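Endoglucanase (Clostridium thermocellum, PDB 2YIK) probably hydrolyses internal beta-1,4-glucosidic bonds of cellulose, as a family 9 glycoside hydrolase. Local coordinates at residues 248-262 / 275-289. Residues are numbered along the deposited sequence; the frame is centred on the assembly and turned at random.
Sequences AKALFDFAEKNPKGV and SSKWQDDYCWAAAWL. With CA (calcium ion), chain C.
F252 overlaps Y282 in an offset stack, ring centroids 4.7 Å apart and planes inclined by 29°, with CZ of F252 lying over one face of the tyrosine. CG of F252 stands anti to the backbone N (chi1 -173°), which carries the ring across to helix 279-289, where it sits as a knob among Y282, A285, A286 and L289. A285 CB meets it at the edge, while L289 CD1 presses against F252 CB at 3.5 Å. The other methyl of L289, CD2, reaches A248 and the CG of K249. At the far end of the tyrosine, Y282 OH lies 3.2 Å from E256 CG, but the hydroxyl hydrogen-bonds E301; the carboxylate of E256 turns instead to H297.

Beyond the helix end, K260 lays its aliphatic chain over one face of the W278 indole, K260 CD being 3.8 Å from the centroid of the six-membered ring in a CH-pi contact. Bends at chi2 and chi4 bring K260 NZ back to the end of helix 248-257, where it hydrogen-bonds E256 O (2.7 Å) and, just beyond the last turn, N258 O (2.9 Å). V262 CG1 packs 3.5 Å from K277 C, the carbonyl carbon whose oxygen binds calcium together with D280, D281 and two waters.

The helices, roughly antiparallel with axes at 140° in the (alpha/alpha)6 barrel of family 9, share no direct hydrogen bond here: apolar and aromatic packing joins them, while the lysine ammonium probably offsets the negative end of the helix dipole.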
# COMPACT_ATOMS: atom_id res chain seq x y z
N ALA A 248 15.09 -7.19 0.34
CA ALA A 248 14.96 -5.73 0.26
C ALA A 248 16.25 -5.07 -0.22
O ALA A 248 16.24 -4.25 -1.14
CB ALA A 248 14.55 -5.16 1.63
N LYS A 249 17.37 -5.44 0.41
CA LYS A 249 18.68 -4.89 0.05
C LYS A 249 19.06 -5.21 -1.40
O LYS A 249 19.66 -4.39 -2.08
CB LYS A 249 19.77 -5.44 0.96
CG LYS A 249 19.70 -5.04 2.43
CD LYS A 249 20.62 -5.98 3.21
CE LYS A 249 21.12 -5.37 4.51
NZ LYS A 249 22.12 -6.29 5.18
N ALA A 250 18.73 -6.42 -1.84
CA ALA A 250 19.05 -6.85 -3.20
C ALA A 250 18.26 -6.03 -4.21
O ALA A 250 18.81 -5.59 -5.22
CB ALA A 250 18.74 -8.34 -3.37
N LEU A 251 16.98 -5.84 -3.94
CA LEU A 251 16.14 -5.05 -4.83
C LEU A 251 16.67 -3.62 -4.87
O LEU A 251 16.83 -3.04 -5.95
CB LEU A 251 14.68 -5.09 -4.37
CG LEU A 251 13.95 -6.41 -4.67
CD1 LEU A 251 12.70 -6.53 -3.81
CD2 LEU A 251 13.61 -6.47 -6.15
N PHE A 252 16.96 -3.05 -3.70
CA PHE A 252 17.47 -1.68 -3.67
C PHE A 252 18.77 -1.56 -4.44
O PHE A 252 18.99 -0.56 -5.14
CB PHE A 252 17.71 -1.19 -2.24
CG PHE A 252 18.08 0.27 -2.16
CD1 PHE A 252 17.09 1.26 -2.10
CD2 PHE A 252 19.42 0.67 -2.18
CE1 PHE A 252 17.43 2.62 -2.07
CE2 PHE A 252 19.77 2.02 -2.15
CZ PHE A 252 18.77 3.00 -2.09
N ASP A 253 19.64 -2.56 -4.33
CA ASP A 253 20.91 -2.53 -5.03
C ASP A 253 20.70 -2.57 -6.54
O ASP A 253 21.44 -1.96 -7.30
CB ASP A 253 21.79 -3.71 -4.61
CG ASP A 253 23.23 -3.52 -5.01
OD1 ASP A 253 23.83 -2.50 -4.58
OD2 ASP A 253 23.78 -4.36 -5.74
N PHE A 254 19.68 -3.31 -6.96
CA PHE A 254 19.34 -3.42 -8.37
C PHE A 254 18.87 -2.04 -8.84
O PHE A 254 19.27 -1.57 -9.90
CB PHE A 254 18.23 -4.47 -8.54
CG PHE A 254 17.70 -4.60 -9.94
CD1 PHE A 254 16.71 -3.73 -10.40
CD2 PHE A 254 18.15 -5.61 -10.79
CE1 PHE A 254 16.17 -3.86 -11.69
CE2 PHE A 254 17.62 -5.75 -12.08
CZ PHE A 254 16.63 -4.87 -12.53
N ALA A 255 18.04 -1.38 -8.04
CA ALA A 255 17.54 -0.05 -8.39
C ALA A 255 18.69 0.95 -8.43
O ALA A 255 18.78 1.78 -9.33
CB ALA A 255 16.46 0.41 -7.39
N GLU A 256 19.57 0.87 -7.44
CA GLU A 256 20.70 1.78 -7.34
C GLU A 256 21.69 1.64 -8.50
O GLU A 256 22.06 2.63 -9.13
CB GLU A 256 21.45 1.55 -6.03
CG GLU A 256 22.60 2.51 -5.81
CD GLU A 256 23.38 2.20 -4.56
OE1 GLU A 256 22.80 1.64 -3.61
OE2 GLU A 256 24.57 2.54 -4.51
N LYS A 257 22.10 0.41 -8.76
CA LYS A 257 23.07 0.07 -9.80
C LYS A 257 22.67 0.28 -11.25
O LYS A 257 23.51 0.59 -12.09
CB LYS A 257 23.51 -1.38 -9.62
CG LYS A 257 24.77 -1.56 -8.78
CD LYS A 257 24.75 -0.74 -7.51
CE LYS A 257 26.07 -0.90 -6.73
NZ LYS A 257 26.32 -2.33 -6.35
N ASN A 258 21.39 0.10 -11.56
CA ASN A 258 20.93 0.22 -12.93
C ASN A 258 20.35 1.59 -13.30
O ASN A 258 19.99 2.38 -12.43
CB ASN A 258 19.91 -0.89 -13.21
CG ASN A 258 20.53 -2.28 -13.11
OD1 ASN A 258 20.06 -3.14 -12.36
ND2 ASN A 258 21.59 -2.51 -13.88
N PRO A 259 20.29 1.90 -14.61
CA PRO A 259 19.75 3.19 -15.07
C PRO A 259 18.39 3.49 -14.46
O PRO A 259 17.55 2.59 -14.28
CB PRO A 259 19.70 3.01 -16.59
CG PRO A 259 20.95 2.20 -16.84
CD PRO A 259 20.85 1.14 -15.75
N LYS A 260 18.17 4.75 -14.14
CA LYS A 260 16.94 5.21 -13.50
C LYS A 260 15.78 5.51 -14.44
O LYS A 260 15.97 5.98 -15.57
CB LYS A 260 17.27 6.46 -12.67
CG LYS A 260 18.43 6.28 -11.69
CD LYS A 260 18.09 5.28 -10.59
CE LYS A 260 19.27 5.02 -9.65
NZ LYS A 260 20.39 4.32 -10.34
N GLY A 261 14.56 5.25 -13.96
CA GLY A 261 13.37 5.50 -14.74
C GLY A 261 12.17 4.81 -14.12
O GLY A 261 12.33 4.03 -13.18
N VAL A 262 10.98 5.08 -14.63
CA VAL A 262 9.79 4.42 -14.11
C VAL A 262 9.33 3.36 -15.10
O VAL A 262 9.62 3.45 -16.29
CB VAL A 262 8.63 5.43 -13.86
CG1 VAL A 262 9.08 6.51 -12.88
CG2 VAL A 262 8.18 6.06 -15.18
N SER A 275 2.90 6.10 -13.59
CA SER A 275 3.85 6.55 -12.57
C SER A 275 4.54 7.87 -12.89
O SER A 275 5.15 8.02 -13.95
CB SER A 275 4.91 5.46 -12.35
OG SER A 275 5.83 5.83 -11.35
N SER A 276 4.47 8.82 -11.97
CA SER A 276 5.09 10.13 -12.15
C SER A 276 6.61 10.09 -12.00
O SER A 276 7.33 10.63 -12.83
CB SER A 276 4.52 11.14 -11.16
OG SER A 276 3.13 11.28 -11.35
N LYS A 277 7.10 9.46 -10.93
CA LYS A 277 8.54 9.40 -10.73
C LYS A 277 9.02 8.25 -9.87
O LYS A 277 8.23 7.55 -9.24
CB LYS A 277 9.06 10.71 -10.13
CG LYS A 277 8.59 10.94 -8.71
CD LYS A 277 7.14 11.39 -8.69
CE LYS A 277 6.42 10.99 -7.40
NZ LYS A 277 6.23 12.12 -6.43
N TRP A 278 10.33 8.07 -9.83
CA TRP A 278 10.94 7.01 -9.06
C TRP A 278 11.68 7.51 -7.83
O TRP A 278 11.92 6.75 -6.90
CB TRP A 278 11.93 6.24 -9.94
CG TRP A 278 13.06 7.09 -10.47
CD1 TRP A 278 13.11 7.72 -11.69
CD2 TRP A 278 14.29 7.41 -9.80
NE1 TRP A 278 14.30 8.39 -11.82
CE2 TRP A 278 15.04 8.22 -10.69
CE3 TRP A 278 14.84 7.08 -8.56
CZ2 TRP A 278 16.31 8.73 -10.35
CZ3 TRP A 278 16.11 7.58 -8.22
CH2 TRP A 278 16.83 8.39 -9.13
N GLN A 279 12.04 8.79 -7.81
CA GLN A 279 12.80 9.34 -6.69
C GLN A 279 12.16 9.22 -5.31
O GLN A 279 12.87 9.00 -4.33
CB GLN A 279 13.21 10.79 -6.97
CG GLN A 279 14.22 10.92 -8.11
CD GLN A 279 13.57 11.14 -9.46
OE1 GLN A 279 12.46 10.67 -9.72
NE2 GLN A 279 14.27 11.85 -10.34
N ASP A 280 10.84 9.37 -5.22
CA ASP A 280 10.18 9.25 -3.93
C ASP A 280 10.22 7.80 -3.43
O ASP A 280 10.50 7.56 -2.27
CB ASP A 280 8.74 9.75 -4.01
CG ASP A 280 7.96 9.06 -5.09
OD1 ASP A 280 8.50 8.96 -6.22
OD2 ASP A 280 6.82 8.63 -4.83
N ASP A 281 9.93 6.84 -4.31
CA ASP A 281 9.96 5.43 -3.92
C ASP A 281 11.38 5.02 -3.53
O ASP A 281 11.59 4.25 -2.59
CB ASP A 281 9.51 4.53 -5.07
CG ASP A 281 8.17 4.94 -5.66
OD1 ASP A 281 7.13 4.77 -5.00
OD2 ASP A 281 8.19 5.44 -6.80
N TYR A 282 12.35 5.53 -4.28
CA TYR A 282 13.76 5.24 -4.04
C TYR A 282 14.14 5.73 -2.64
O TYR A 282 14.73 4.99 -1.85
CB TYR A 282 14.62 5.93 -5.10
CG TYR A 282 16.08 5.51 -5.11
CD1 TYR A 282 16.49 4.32 -5.70
CD2 TYR A 282 17.05 6.32 -4.51
CE1 TYR A 282 17.83 3.93 -5.69
CE2 TYR A 282 18.39 5.94 -4.49
CZ TYR A 282 18.77 4.75 -5.09
OH TYR A 282 20.10 4.37 -5.05
N CYS A 283 13.78 6.97 -2.32
CA CYS A 283 14.09 7.56 -1.02
C CYS A 283 13.33 6.87 0.12
O CYS A 283 13.87 6.70 1.21
CB CYS A 283 13.78 9.06 -1.02
SG CYS A 283 14.93 10.00 -2.07
N TRP A 284 12.10 6.47 -0.16
CA TRP A 284 11.23 5.76 0.78
C TRP A 284 11.92 4.43 1.18
O TRP A 284 12.03 4.12 2.36
CB TRP A 284 9.88 5.52 0.08
CG TRP A 284 8.84 4.61 0.70
CD1 TRP A 284 8.30 3.51 0.10
CD2 TRP A 284 8.08 4.81 1.90
NE1 TRP A 284 7.24 3.03 0.83
CE2 TRP A 284 7.08 3.82 1.94
CE3 TRP A 284 8.13 5.76 2.93
CZ2 TRP A 284 6.14 3.72 2.97
CZ3 TRP A 284 7.20 5.67 3.97
CH2 TRP A 284 6.21 4.66 3.97
N ALA A 285 12.39 3.68 0.19
CA ALA A 285 13.08 2.42 0.44
C ALA A 285 14.39 2.68 1.20
O ALA A 285 14.70 1.99 2.18
CB ALA A 285 13.38 1.71 -0.87
N ALA A 286 15.14 3.68 0.75
CA ALA A 286 16.41 4.02 1.37
C ALA A 286 16.24 4.38 2.85
O ALA A 286 17.01 3.93 3.69
CB ALA A 286 17.07 5.19 0.62
N ALA A 287 15.23 5.19 3.15
CA ALA A 287 14.97 5.59 4.53
C ALA A 287 14.66 4.38 5.39
O ALA A 287 15.18 4.26 6.50
CB ALA A 287 13.81 6.58 4.58
N TRP A 288 13.81 3.49 4.90
CA TRP A 288 13.46 2.29 5.65
C TRP A 288 14.65 1.36 5.82
O TRP A 288 14.79 0.71 6.85
CB TRP A 288 12.31 1.54 4.97
CG TRP A 288 10.97 2.12 5.27
CD1 TRP A 288 10.20 2.90 4.45
CD2 TRP A 288 10.24 2.00 6.50
NE1 TRP A 288 9.04 3.26 5.08
CE2 TRP A 288 9.03 2.72 6.34
CE3 TRP A 288 10.48 1.34 7.71
CZ2 TRP A 288 8.07 2.80 7.35
CZ3 TRP A 288 9.53 1.42 8.72
CH2 TRP A 288 8.33 2.15 8.53
N LEU A 289 15.49 1.29 4.79
CA LEU A 289 16.67 0.44 4.87
C LEU A 289 17.68 0.98 5.88
O LEU A 289 18.41 0.21 6.50
CB LEU A 289 17.31 0.28 3.49
CG LEU A 289 16.59 -0.77 2.62
CD1 LEU A 289 17.00 -0.62 1.17
CD2 LEU A 289 16.91 -2.17 3.14
CA CA C . 6.68 7.50 -7.30
O HOH W 1 5.09 7.19 -9.32
O HOH W 2 4.99 6.11 -5.90